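Local coordinates for glycerophosphodiester phosphodiesterase (PDB 3NO3), which belongs to the glycerophosphoryl diester phosphodiesterase family, a TIM-barrel group, and holds a magnesium ion at a site built from acidic side chains, at residues R91-K94 and L95-I98; Q183-P186 and D187-K190; S65-Y68 and D69-K72; V155-L158 and N159-S163. All coordinates share one frame; numbering follows the deposited sequence. Where two conformers were deposited one is given.

All four contacts are local. They follow one another along the chain without nesting or crossing, each rounding a corner where a helix or strand begins or ends. From the N terminus, contact 3 starts the short helix 68-71 just after the small hairpin of strands 57-58 and 61-62. Contact 1 then ends helix 85-94 and turns the chain toward barrel strand 99-104. Contact 4 leads out of barrel strand 155-157 toward helix 164-169, and contact 2 joins helices 179-184 and 188-194. Contacts 2 and 4 also touch, Trp188 packing on Gly160, Leu162 and Ser163; contacts 2 and 3 lie on opposite sides of the chain's centre, about 42 Å apart between centres.

Contact 1 (R91-K94 and L95-I98); sequences RAKK and LKNI
Where helix 85-94 runs out, Leu95 N reaches back to Ala92 O at 3.0 Å, and Leu95-Ile98 then folds into a type I beta turn. Arg91 lies one turn before Leu95, and its side chain passes at a slant across that of the leucine. The arginine chain bends at its second torsion (chi2 69°), which brings NH1 to 3.6 Å from Leu95 CG, while Leu95 CD1 sits over one face of the guanidinium, near its rim. The charge itself is engaged by Glu28 in a salt bridge.

On another side of the helix end, Lys96 curls back and NZ donates to Lys93 O at 3.0 Å, tilted 28° from the carbonyl plane. The ammonium group of Lys96 thus serves a backbone carbonyl in the last turn of the helix. Lys93 NZ is only 4.5 Å from Lys96 NZ; a water accepts from both, weakly from Lys96, and Lys93 NZ also binds Lys128 O, which should ease the repulsion. A second water joins Lys94 O to Lys96 N.

Outward, Leu95 packs on Leu27 and Ser31 and Ile98 on Ala30, so helix 24-32 flanks this corner just before the chain enters strand 99-104.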
ATOM      1  N   ARG A  91      -1.474  -6.836 -15.104  1.00 17.79           N
ATOM      2  CA  ARG A  91      -1.248  -5.482 -15.657  1.00 18.84           C
ATOM      3  C   ARG A  91       0.052  -4.866 -15.104  1.00 19.45           C
ATOM      4  O   ARG A  91       0.854  -4.325 -15.860  1.00 19.93           O
ATOM      5  CB  ARG A  91      -2.459  -4.566 -15.360  1.00 19.86           C
ATOM      6  CG  ARG A  91      -2.408  -3.159 -16.043  1.00 20.51           C
ATOM      7  CD  ARG A  91      -2.563  -3.240 -17.525  1.00 22.79           C
ATOM      8  NE  ARG A  91      -2.223  -2.009 -18.226  1.00 25.78           N
ATOM      9  CZ  ARG A  91      -1.011  -1.671 -18.686  1.00 27.50           C
ATOM     10  NH1 ARG A  91       0.079  -2.419 -18.495  1.00 26.83           N
ATOM     11  NH2 ARG A  91      -0.876  -0.521 -19.344  1.00 29.07           N
ATOM     12  N   ALA A  92       0.266  -5.014 -13.799  1.00 19.31           N
ATOM     13  CA  ALA A  92       1.460  -4.484 -13.122  1.00 19.60           C
ATOM     14  C   ALA A  92       2.743  -5.072 -13.650  1.00 20.33           C
ATOM     15  O   ALA A  92       3.756  -4.351 -13.758  1.00 21.01           O
ATOM     16  CB  ALA A  92       1.359  -4.687 -11.623  1.00 18.52           C
ATOM     17  N   LYS A  93       2.705  -6.334 -14.051  1.00 21.56           N
ATOM     18  CA  LYS A  93       3.878  -6.954 -14.657  1.00 23.93           C
ATOM     19  C   LYS A  93       4.419  -6.227 -15.893  1.00 24.94           C
ATOM     20  O   LYS A  93       5.633  -6.146 -16.052  1.00 26.24           O
ATOM     21  CB  LYS A  93       3.620  -8.427 -15.013  1.00 24.59           C
ATOM     22  CG  LYS A  93       4.879  -9.219 -15.490  1.00 27.58           C
ATOM     23  CD  LYS A  93       5.901  -9.377 -14.344  1.00 26.15           C
ATOM     24  CE  LYS A  93       7.058 -10.286 -14.715  1.00 28.33           C
ATOM     25  NZ  LYS A  93       8.124 -10.226 -13.656  1.00 25.15           N
ATOM     26  N   LYS A  94       3.545  -5.710 -16.746  1.00 26.06           N
ATOM     27  CA  LYS A  94       3.981  -4.939 -17.911  1.00 27.87           C
ATOM     28  C   LYS A  94       4.436  -3.491 -17.589  1.00 28.18           C
ATOM     29  O   LYS A  94       5.044  -2.841 -18.448  1.00 28.53           O
ATOM     30  CB  LYS A  94       2.870  -4.856 -18.927  1.00 28.75           C
ATOM     31  CG  LYS A  94       2.245  -6.171 -19.400  1.00 32.42           C
ATOM     32  CD  LYS A  94       1.244  -5.845 -20.518  1.00 38.25           C
ATOM     33  CE  LYS A  94       0.094  -6.810 -20.624  1.00 40.09           C
ATOM     34  NZ  LYS A  94      -1.077  -6.410 -19.760  1.00 43.40           N
ATOM     35  N   LEU A  95       4.108  -2.990 -16.390  1.00 26.51           N
ATOM     36  CA  LEU A  95       4.478  -1.642 -15.940  1.00 26.64           C
ATOM     37  C   LEU A  95       5.750  -1.710 -15.091  1.00 28.24           C
ATOM     38  O   LEU A  95       5.701  -1.814 -13.847  1.00 25.49           O
ATOM     39  CB  LEU A  95       3.319  -1.018 -15.157  1.00 25.36           C
ATOM     40  CG  LEU A  95       1.986  -0.851 -15.895  1.00 23.33           C
ATOM     41  CD1 LEU A  95       0.915  -0.498 -14.857  1.00 17.87           C
ATOM     42  CD2 LEU A  95       2.062   0.180 -17.019  1.00 25.79           C
ATOM     43  N   LYS A  96       6.896  -1.650 -15.774  1.00 30.13           N
ATOM     44  CA  LYS A  96       8.183  -2.024 -15.169  1.00 32.40           C
ATOM     45  C   LYS A  96       8.780  -1.030 -14.153  1.00 32.86           C
ATOM     46  O   LYS A  96       9.512  -1.411 -13.241  1.00 33.74           O
ATOM     47  CB  LYS A  96       9.228  -2.285 -16.279  1.00 34.30           C
ATOM     48  CG  LYS A  96       8.859  -3.417 -17.271  1.00 36.78           C
ATOM     49  CD  LYS A  96       8.685  -4.775 -16.594  1.00 36.99           C
ATOM     50  CE  LYS A  96       8.406  -5.918 -17.643  1.00 39.66           C
ATOM     51  NZ  LYS A  96       8.242  -7.269 -16.999  1.00 37.21           N
ATOM     52  N   ASN A  97       8.441   0.227 -14.314  1.00 33.11           N
ATOM     53  CA  ASN A  97       8.972   1.292 -13.488  1.00 34.11           C
ATOM     54  C   ASN A  97       8.417   1.384 -12.039  1.00 32.85           C
ATOM     55  O   ASN A  97       8.915   2.198 -11.267  1.00 34.82           O
ATOM     56  CB  ASN A  97       8.699   2.637 -14.218  1.00 34.94           C
ATOM     57  CG  ASN A  97       7.155   2.926 -14.396  1.00 35.68           C
ATOM     58  OD1 ASN A  97       6.329   1.973 -14.404  1.00 33.28           O
ATOM     59  ND2 ASN A  97       6.791   4.219 -14.575  1.00 34.59           N
ATOM     60  N   ILE A  98       7.399   0.612 -11.663  1.00 30.47           N
ATOM     61  CA  ILE A  98       6.663   0.946 -10.454  1.00 28.83           C
ATOM     62  C   ILE A  98       6.653  -0.165  -9.406  1.00 26.52           C
ATOM     63  O   ILE A  98       6.575  -1.335  -9.724  1.00 25.88           O
ATOM     64  CB  ILE A  98       5.259   1.452 -10.817  1.00 28.87           C
ATOM     65  CG1 ILE A  98       4.668   2.326  -9.701  1.00 30.76           C
ATOM     66  CG2 ILE A  98       4.329   0.327 -11.226  1.00 28.39           C
ATOM     67  CD1 ILE A  98       3.765   3.405 -10.278  1.00 33.17           C
TER
HETATM   68  O   HOH W   1       8.846  -7.110 -13.712  1.00 16.00           O
HETATM   69  O   HOH W   2       7.079  -0.566 -18.646  1.00 40.84           O

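Contact 2 (Q183-P186 and D187-K190); sequences QSHP and DWVK
His185 and Trp188 lay their rings flat on each other in an offset stack, the centroid of the imidazole 3.8 Å from that of the six-membered ring of Trp188 and the planes only 7° apart. The closest ring atoms are His185 CD2 and Trp188 CZ2, at 3.4 Å. Trp188 CH2 lies over the centre of the imidazole, and His185 CB in turn covers the six-membered ring of the indole, a CH-pi contact of 3.6 Å from CB to the centroid of that ring. Both side chains leave the backbone with CG anti to the carbonyl carbon (chi1 -66° for His185, -77° for Trp188), and they run side by side in the same direction.

The backbone sets that spacing. A type I beta turn from His185 to Trp188 is closed by Trp188 N donating to His185 O at 3.1 Å, which brings the first and last residues of the turn next to each other. Two waters continue the pattern into helix 188-194: one donates to His185 O and accepts from Val189 N, the other donates to Pro186 O and accepts from Lys190 N. Each water thus bridges a carbonyl and the amide four residues on, across the junction between the two helices.

Further out, the indole rests on Ser163, and Val189 packs on Met216 of helix 207-216. His185 ND1 makes a weak hydrogen bond to Val181 O. Because a carbonyl can only accept, that bond is consistent with a proton on ND1; the stack itself should owe its strength chiefly to dispersion and to the burial of two aromatic faces.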
ATOM      1  N   GLN A 183       3.488  13.297  13.790  1.00 29.78           N
ATOM      2  CA  GLN A 183       3.468  14.591  14.517  1.00 31.45           C
ATOM      3  C   GLN A 183       3.532  14.417  16.029  1.00 32.10           C
ATOM      4  O   GLN A 183       4.283  15.131  16.690  1.00 32.49           O
ATOM      5  CB  GLN A 183       2.236  15.404  14.166  1.00 31.69           C
ATOM      6  CG  GLN A 183       2.227  15.900  12.728  1.00 32.93           C
ATOM      7  CD  GLN A 183       0.903  16.553  12.322  1.00 34.02           C
ATOM      8  OE1 GLN A 183      -0.162  16.152  12.775  1.00 33.62           O
ATOM      9  NE2 GLN A 183       0.981  17.572  11.466  1.00 36.53           N
ATOM     10  N   SER A 184       2.762  13.476  16.567  1.00 32.27           N
ATOM     11  CA  SER A 184       2.799  13.136  18.005  1.00 33.29           C
ATOM     12  C   SER A 184       4.093  12.492  18.498  1.00 32.89           C
ATOM     13  O   SER A 184       4.396  12.619  19.669  1.00 33.27           O
ATOM     14  CB  SER A 184       1.663  12.182  18.367  1.00 33.35           C
ATOM     15  OG  SER A 184       0.423  12.819  18.168  1.00 36.49           O
ATOM     16  N   HIS A 185       4.794  11.762  17.630  1.00 32.12           N
ATOM     17  CA  HIS A 185       6.072  11.092  17.938  1.00 32.31           C
ATOM     18  C   HIS A 185       7.116  11.585  16.929  1.00 33.14           C
ATOM     19  O   HIS A 185       7.505  10.829  16.008  1.00 29.92           O
ATOM     20  CB  HIS A 185       5.933   9.570  17.859  1.00 32.07           C
ATOM     21  CG  HIS A 185       5.024   8.995  18.897  1.00 33.63           C
ATOM     22  ND1 HIS A 185       3.674   8.798  18.676  1.00 33.42           N
ATOM     23  CD2 HIS A 185       5.265   8.598  20.170  1.00 34.41           C
ATOM     24  CE1 HIS A 185       3.130   8.285  19.769  1.00 33.84           C
ATOM     25  NE2 HIS A 185       4.070   8.166  20.692  1.00 35.02           N
ATOM     26  N   PRO A 186       7.570  12.870  17.088  1.00 34.58           N
ATOM     27  CA  PRO A 186       8.427  13.490  16.057  1.00 35.26           C
ATOM     28  C   PRO A 186       9.833  12.895  15.890  1.00 34.77           C
ATOM     29  O   PRO A 186      10.453  13.211  14.885  1.00 35.24           O
ATOM     30  CB  PRO A 186       8.500  14.981  16.480  1.00 36.77           C
ATOM     31  CG  PRO A 186       8.226  14.958  17.962  1.00 37.10           C
ATOM     32  CD  PRO A 186       7.293  13.803  18.204  1.00 36.17           C
ATOM     33  N   ASP A 187      10.302  12.056  16.828  1.00 34.19           N
ATOM     34  CA  ASP A 187      11.590  11.347  16.699  1.00 34.18           C
ATOM     35  C   ASP A 187      11.518   9.989  16.022  1.00 31.49           C
ATOM     36  O   ASP A 187      12.566   9.408  15.748  1.00 31.16           O
ATOM     37  CB  ASP A 187      12.279  11.159  18.066  1.00 35.41           C
ATOM     38  CG  ASP A 187      12.797  12.479  18.662  1.00 40.69           C
ATOM     39  OD1 ASP A 187      12.634  13.587  18.055  1.00 42.16           O
ATOM     40  OD2 ASP A 187      13.398  12.380  19.754  1.00 47.25           O
ATOM     41  N   TRP A 188      10.320   9.460  15.759  1.00 29.20           N
ATOM     42  CA  TRP A 188      10.233   8.136  15.141  1.00 27.19           C
ATOM     43  C   TRP A 188      10.827   8.057  13.720  1.00 26.64           C
ATOM     44  O   TRP A 188      11.383   7.017  13.354  1.00 26.45           O
ATOM     45  CB  TRP A 188       8.802   7.609  15.215  1.00 26.23           C
ATOM     46  CG  TRP A 188       8.390   7.094  16.557  1.00 25.58           C
ATOM     47  CD1 TRP A 188       9.165   6.959  17.695  1.00 27.53           C
ATOM     48  CD2 TRP A 188       7.119   6.541  16.881  1.00 26.98           C
ATOM     49  NE1 TRP A 188       8.434   6.389  18.698  1.00 27.87           N
ATOM     50  CE2 TRP A 188       7.174   6.117  18.229  1.00 27.99           C
ATOM     51  CE3 TRP A 188       5.927   6.376  16.170  1.00 27.85           C
ATOM     52  CZ2 TRP A 188       6.079   5.541  18.881  1.00 29.96           C
ATOM     53  CZ3 TRP A 188       4.832   5.789  16.821  1.00 29.03           C
ATOM     54  CH2 TRP A 188       4.927   5.365  18.166  1.00 28.97           C
ATOM     55  N   VAL A 189      10.748   9.125  12.928  1.00 26.20           N
ATOM     56  CA  VAL A 189      11.340   9.065  11.580  1.00 26.07           C
ATOM     57  C   VAL A 189      12.873   8.887  11.630  1.00 27.35           C
ATOM     58  O   VAL A 189      13.419   7.998  10.973  1.00 28.14           O
ATOM     59  CB  VAL A 189      10.880  10.280  10.712  1.00 26.02           C
ATOM     60  CG1 VAL A 189      11.618  10.337   9.384  1.00 25.90           C
ATOM     61  CG2 VAL A 189       9.395  10.132  10.453  1.00 24.56           C
ATOM     62  N   LYS A 190      13.526   9.674  12.484  1.00 28.97           N
ATOM     63  CA  LYS A 190      14.960   9.558  12.751  1.00 30.23           C
ATOM     64  C   LYS A 190      15.306   8.159  13.273  1.00 29.12           C
ATOM     65  O   LYS A 190      16.266   7.549  12.790  1.00 29.32           O
ATOM     66  CB  LYS A 190      15.397  10.647  13.748  1.00 32.05           C
ATOM     67  CG  LYS A 190      16.867  10.557  14.221  1.00 36.05           C
ATOM     68  CD  LYS A 190      17.289  11.771  15.114  1.00 40.28           C
ATOM     69  CE  LYS A 190      17.044  11.538  16.632  1.00 41.47           C
TER
HETATM   70  O   HOH W   3       8.525  11.078  13.435  1.00 27.80           O
HETATM   71  O   HOH W   4      12.384  12.221  13.412  1.00 33.05           O

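Contact 3 (S65-Y68 and D69-K72); sequences SCTY and DELK
Thr67 and Glu70 form a capping box at the start of the short helix 68-71, their side chains crossing at about a right angle so that each reaches the other's backbone nitrogen. Thr67 holds OG1 between its own backbone N and carbonyl carbon (chi1 62°), from where it accepts weakly from Glu70 N at 3.4 Å. The return bond is the firmer one: Thr67 N donates to Glu70 OE2 at 3.0 Å, meeting that oxygen on its anti side, 32° out of the carboxylate plane. The extended glutamate chain also carries its carboxylate past Cys66, with OE1 3.6 Å from SG. The acidic group thereby answers an amide that precedes the first turn, where the helix has no carbonyl to offer.

Tyr68 and Lys72 form the second crossing, again near a right angle. Lys72 CB stands over one face of the phenol, toward the rim, 3.4 Å from Tyr68 CZ and 3.8 Å from the ring centroid, a CH-pi contact. Leu71 turns inward instead: CD2 lies 4.0 Å from Cys66 CB, and the side chain goes on to meet Thr45 and Leu82. From outside the turn, Asp47 OD1 accepts a hydrogen bond from Tyr68 N. At the far end of the ring a single water links Tyr68 OH, at 2.6 Å, to Lys72 O, at 2.7 Å.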
ATOM      1  N   SER A  65     -17.033 -12.560   3.298  1.00 15.17           N
ATOM      2  CA  SER A  65     -18.000 -13.625   3.515  1.00 14.50           C
ATOM      3  C   SER A  65     -18.757 -13.981   2.262  1.00 14.66           C
ATOM      4  O   SER A  65     -19.570 -14.903   2.322  1.00 15.10           O
ATOM      5  CB  SER A  65     -18.929 -13.319   4.713  1.00 15.83           C
ATOM      6  OG  SER A  65     -19.699 -12.143   4.537  1.00 15.44           O
ATOM      7  N   CYS A  66     -18.468 -13.308   1.117  1.00 14.76           N
ATOM      8  CA  CYS A  66     -19.192 -13.552  -0.123  1.00 15.09           C
ATOM      9  C   CYS A  66     -18.298 -14.421  -1.025  1.00 14.26           C
ATOM     10  O   CYS A  66     -17.090 -14.323  -0.962  1.00 14.09           O
ATOM     11  CB  CYS A  66     -19.538 -12.251  -0.840  1.00 15.12           C
ATOM     12  SG  CYS A  66     -20.971 -11.481  -0.117  1.00 18.22           S
ATOM     13  N   THR A  67     -18.878 -15.203  -1.900  1.00 15.09           N
ATOM     14  CA  THR A  67     -18.084 -15.869  -2.942  1.00 16.89           C
ATOM     15  C   THR A  67     -17.709 -14.892  -4.057  1.00 17.54           C
ATOM     16  O   THR A  67     -18.375 -13.871  -4.267  1.00 17.18           O
ATOM     17  CB  THR A  67     -18.823 -17.012  -3.585  1.00 17.27           C
ATOM     18  OG1 THR A  67     -19.991 -16.481  -4.224  1.00 19.81           O
ATOM     19  CG2 THR A  67     -19.159 -18.144  -2.551  1.00 18.47           C
ATOM     20  N   TYR A  68     -16.627 -15.194  -4.771  1.00 18.10           N
ATOM     21  CA  TYR A  68     -16.230 -14.356  -5.911  1.00 17.32           C
ATOM     22  C   TYR A  68     -17.363 -14.242  -6.967  1.00 17.52           C
ATOM     23  O   TYR A  68     -17.597 -13.154  -7.535  1.00 17.53           O
ATOM     24  CB  TYR A  68     -14.897 -14.818  -6.520  1.00 16.74           C
ATOM     25  CG  TYR A  68     -14.531 -14.026  -7.745  1.00 15.60           C
ATOM     26  CD1 TYR A  68     -14.274 -12.643  -7.669  1.00 14.96           C
ATOM     27  CD2 TYR A  68     -14.536 -14.623  -8.994  1.00 17.81           C
ATOM     28  CE1 TYR A  68     -14.001 -11.889  -8.795  1.00 15.16           C
ATOM     29  CE2 TYR A  68     -14.253 -13.880 -10.149  1.00 18.28           C
ATOM     30  CZ  TYR A  68     -13.989 -12.522 -10.046  1.00 15.96           C
ATOM     31  OH  TYR A  68     -13.736 -11.823 -11.199  1.00 16.76           O
ATOM     32  N   ASP A  69     -18.081 -15.330  -7.197  1.00 19.06           N
ATOM     33  CA  ASP A  69     -19.233 -15.345  -8.113  0.60 20.22           C
ATOM     34  C   ASP A  69     -20.289 -14.285  -7.792  1.00 20.93           C
ATOM     35  O   ASP A  69     -20.846 -13.659  -8.717  1.00 22.51           O
ATOM     36  CB  ASP A  69     -19.906 -16.732  -8.134  0.60 21.37           C
ATOM     37  CG  ASP A  69     -20.846 -16.906  -9.308  0.60 23.33           C
ATOM     38  OD1 ASP A  69     -20.348 -16.894 -10.441  0.60 21.93           O
ATOM     39  OD2 ASP A  69     -22.077 -17.040  -9.106  0.60 28.77           O
ATOM     40  N   GLU A  70     -20.586 -14.079  -6.495  1.00 20.48           N
ATOM     41  CA  GLU A  70     -21.521 -12.996  -6.069  1.00 21.81           C
ATOM     42  C   GLU A  70     -20.982 -11.579  -6.403  1.00 20.32           C
ATOM     43  O   GLU A  70     -21.758 -10.650  -6.610  1.00 21.69           O
ATOM     44  CB  GLU A  70     -21.761 -13.022  -4.551  1.00 22.42           C
ATOM     45  CG  GLU A  70     -22.558 -14.147  -4.010  1.00 25.76           C
ATOM     46  CD  GLU A  70     -22.624 -14.100  -2.474  1.00 29.55           C
ATOM     47  OE1 GLU A  70     -23.484 -13.377  -1.940  1.00 35.56           O
ATOM     48  OE2 GLU A  70     -21.820 -14.776  -1.806  1.00 27.03           O
ATOM     49  N   LEU A  71     -19.656 -11.405  -6.407  1.00 18.38           N
ATOM     50  CA  LEU A  71     -19.022 -10.088  -6.514  1.00 18.07           C
ATOM     51  C   LEU A  71     -18.521  -9.703  -7.912  1.00 17.77           C
ATOM     52  O   LEU A  71     -18.231  -8.519  -8.153  1.00 18.14           O
ATOM     53  CB  LEU A  71     -17.805 -10.023  -5.566  1.00 17.43           C
ATOM     54  CG  LEU A  71     -18.063 -10.324  -4.072  1.00 18.27           C
ATOM     55  CD1 LEU A  71     -16.707 -10.471  -3.408  1.00 16.64           C
ATOM     56  CD2 LEU A  71     -18.913  -9.234  -3.397  1.00 17.27           C
ATOM     57  N   LYS A  72     -18.378 -10.685  -8.789  1.00 16.82           N
ATOM     58  CA  LYS A  72     -17.515 -10.529  -9.976  1.00 18.38           C
ATOM     59  C   LYS A  72     -17.926  -9.539 -11.014  1.00 20.03           C
ATOM     60  O   LYS A  72     -17.076  -9.079 -11.779  1.00 19.45           O
ATOM     61  CB  LYS A  72     -17.298 -11.868 -10.694  1.00 17.99           C
ATOM     62  CG  LYS A  72     -18.504 -12.547 -11.328  1.00 20.51           C
ATOM     63  CD  LYS A  72     -18.097 -13.992 -11.848  1.00 25.89           C
ATOM     64  CE  LYS A  72     -19.073 -14.582 -12.856  1.00 30.33           C
ATOM     65  NZ  LYS A  72     -20.465 -14.189 -12.624  1.00 34.04           N
TER
HETATM   66  O   HOH W   5     -14.474  -9.364 -11.362  1.00 17.75           O

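Contact 4 (V155-L158 and N159-S163); sequences VSYL and NGELS
Tyr157 sets CG anti to its backbone nitrogen (chi1 -169°), and Glu161 places its own CG between backbone N and carbonyl carbon (chi1 80°) before bending at chi2; these choices bring phenol and carboxylate together where a strand of the TIM barrel gives way to its loop. The result is a short bond, Tyr157 OH donating to Glu161 OE2 at 2.5 Å on the syn lone pair. The carboxylate stands at the ring's edge, CD in the plane of the phenol, its own plane turned well away from that of the ring. Its other oxygen is engaged too: Asn159 ND2 donates to Glu161 OE1 at 2.7 Å, from above the carboxylate plane, so each oxygen has a donor and the group's rotation is restrained.

Asn159 runs alongside the tyrosine, its side chain pointing the same way. Its backbone N lies 3.8 Å above the centre of one ring face with its hydrogen directed at the ring, and it has no polar partner in the model. Asn159 CB touches Tyr157 OH at 3.5 Å. Gly160 follows with a positive phi of 100°, letting the loop turn round the phenol.

Met140 and Leu167, from the flanking helices, also pack on Tyr157. The end of the Leu158 side chain leads away from the loop, coming about 6 Å from a magnesium ion and close to a bound glycerol. The loop then runs on to Ser163, the N-cap of helix 164-169, after Leu162 has brought CD1 to 4.0 Å from Tyr157 CE2.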
ATOM      1  N   VAL A 155       8.091  -5.300   4.606  1.00 17.56           N
ATOM      2  CA  VAL A 155       6.864  -5.384   5.368  1.00 15.93           C
ATOM      3  C   VAL A 155       6.768  -4.174   6.347  1.00 17.05           C
ATOM      4  O   VAL A 155       7.664  -4.003   7.199  1.00 17.52           O
ATOM      5  CB  VAL A 155       6.734  -6.675   6.166  1.00 16.64           C
ATOM      6  CG1 VAL A 155       5.370  -6.721   6.805  1.00 12.33           C
ATOM      7  CG2 VAL A 155       6.980  -7.936   5.287  1.00 14.54           C
ATOM      8  N   SER A 156       5.711  -3.350   6.231  1.00 15.99           N
ATOM      9  CA  SER A 156       5.503  -2.209   7.122  1.00 16.39           C
ATOM     10  C   SER A 156       4.175  -2.292   7.867  1.00 17.54           C
ATOM     11  O   SER A 156       3.172  -2.753   7.314  1.00 18.21           O
ATOM     12  CB  SER A 156       5.612  -0.886   6.395  1.00 17.05           C
ATOM     13  OG  SER A 156       6.822  -0.812   5.728  1.00 20.22           O
ATOM     14  N   TYR A 157       4.167  -1.825   9.113  1.00 17.12           N
ATOM     15  CA  TYR A 157       2.958  -1.840   9.913  1.00 16.83           C
ATOM     16  C   TYR A 157       2.195  -0.549   9.691  1.00 17.46           C
ATOM     17  O   TYR A 157       2.816   0.524   9.660  1.00 18.29           O
ATOM     18  CB  TYR A 157       3.331  -1.935  11.367  1.00 17.37           C
ATOM     19  CG  TYR A 157       2.247  -2.211  12.357  1.00 16.57           C
ATOM     20  CD1 TYR A 157       1.301  -3.236  12.159  1.00 18.41           C
ATOM     21  CD2 TYR A 157       2.230  -1.557  13.563  1.00 20.89           C
ATOM     22  CE1 TYR A 157       0.363  -3.520  13.096  1.00 20.06           C
ATOM     23  CE2 TYR A 157       1.305  -1.862  14.536  1.00 21.83           C
ATOM     24  CZ  TYR A 157       0.389  -2.856  14.310  1.00 23.81           C
ATOM     25  OH  TYR A 157      -0.534  -3.111  15.271  1.00 22.37           O
ATOM     26  N   LEU A 158       0.855  -0.627   9.603  1.00 16.90           N
ATOM     27  CA  LEU A 158       0.011   0.561   9.423  1.00 17.07           C
ATOM     28  C   LEU A 158      -0.599   1.165  10.689  1.00 18.34           C
ATOM     29  O   LEU A 158      -1.018   2.302  10.663  1.00 18.51           O
ATOM     30  CB  LEU A 158      -1.126   0.275   8.424  1.00 16.57           C
ATOM     31  CG  LEU A 158      -0.752   0.252   6.944  1.00 16.04           C
ATOM     32  CD1 LEU A 158      -1.909  -0.447   6.178  1.00 14.07           C
ATOM     33  CD2 LEU A 158      -0.494   1.665   6.381  1.00 16.06           C
ATOM     34  N   ASN A 159      -0.671   0.426  11.791  1.00 18.68           N
ATOM     35  CA  ASN A 159      -1.669   0.785  12.836  1.00 20.21           C
ATOM     36  C   ASN A 159      -1.248   1.877  13.818  1.00 21.73           C
ATOM     37  O   ASN A 159      -2.110   2.468  14.504  1.00 23.38           O
ATOM     38  CB  ASN A 159      -2.089  -0.469  13.589  1.00 20.04           C
ATOM     39  CG  ASN A 159      -3.372  -0.283  14.341  1.00 23.04           C
ATOM     40  OD1 ASN A 159      -4.360   0.046  13.739  1.00 23.80           O
ATOM     41  ND2 ASN A 159      -3.351  -0.440  15.683  1.00 23.78           N
ATOM     42  N   GLY A 160       0.057   2.150  13.922  1.00 21.37           N
ATOM     43  CA  GLY A 160       0.514   3.400  14.504  1.00 22.57           C
ATOM     44  C   GLY A 160       0.979   3.365  15.959  1.00 23.79           C
ATOM     45  O   GLY A 160       1.486   4.383  16.438  1.00 25.13           O
ATOM     46  N   GLU A 161       0.887   2.223  16.650  1.00 23.62           N
ATOM     47  CA  GLU A 161       1.096   2.228  18.113  1.00 23.85           C
ATOM     48  C   GLU A 161       2.455   1.693  18.555  1.00 24.36           C
ATOM     49  O   GLU A 161       2.786   1.827  19.698  1.00 24.84           O
ATOM     50  CB  GLU A 161      -0.056   1.507  18.858  1.00 24.41           C
ATOM     51  CG  GLU A 161      -0.020  -0.039  18.912  1.00 23.51           C
ATOM     52  CD  GLU A 161      -0.375  -0.731  17.599  1.00 22.31           C
ATOM     53  OE1 GLU A 161      -0.813  -0.059  16.635  1.00 24.49           O
ATOM     54  OE2 GLU A 161      -0.228  -1.973  17.529  1.00 24.57           O
ATOM     55  N   LEU A 162       3.224   1.099  17.657  1.00 23.37           N
ATOM     56  CA  LEU A 162       4.492   0.469  18.001  1.00 24.05           C
ATOM     57  C   LEU A 162       5.636   1.365  17.555  1.00 23.27           C
ATOM     58  O   LEU A 162       5.586   1.924  16.451  1.00 22.57           O
ATOM     59  CB  LEU A 162       4.556  -0.931  17.361  1.00 22.82           C
ATOM     60  CG  LEU A 162       3.634  -1.998  18.001  1.00 23.43           C
ATOM     61  CD1 LEU A 162       3.836  -3.312  17.301  1.00 21.14           C
ATOM     62  CD2 LEU A 162       3.884  -2.162  19.532  1.00 25.82           C
ATOM     63  N   SER A 163       6.656   1.513  18.411  1.00 23.76           N
ATOM     64  CA  SER A 163       7.819   2.341  18.116  1.00 24.19           C
ATOM     65  C   SER A 163       8.663   1.632  17.065  1.00 24.27           C
ATOM     66  O   SER A 163       8.509   0.418  16.862  1.00 22.23           O
ATOM     67  CB  SER A 163       8.654   2.537  19.368  1.00 25.64           C
ATOM     68  OG  SER A 163       9.296   1.314  19.726  1.00 25.37           O
TER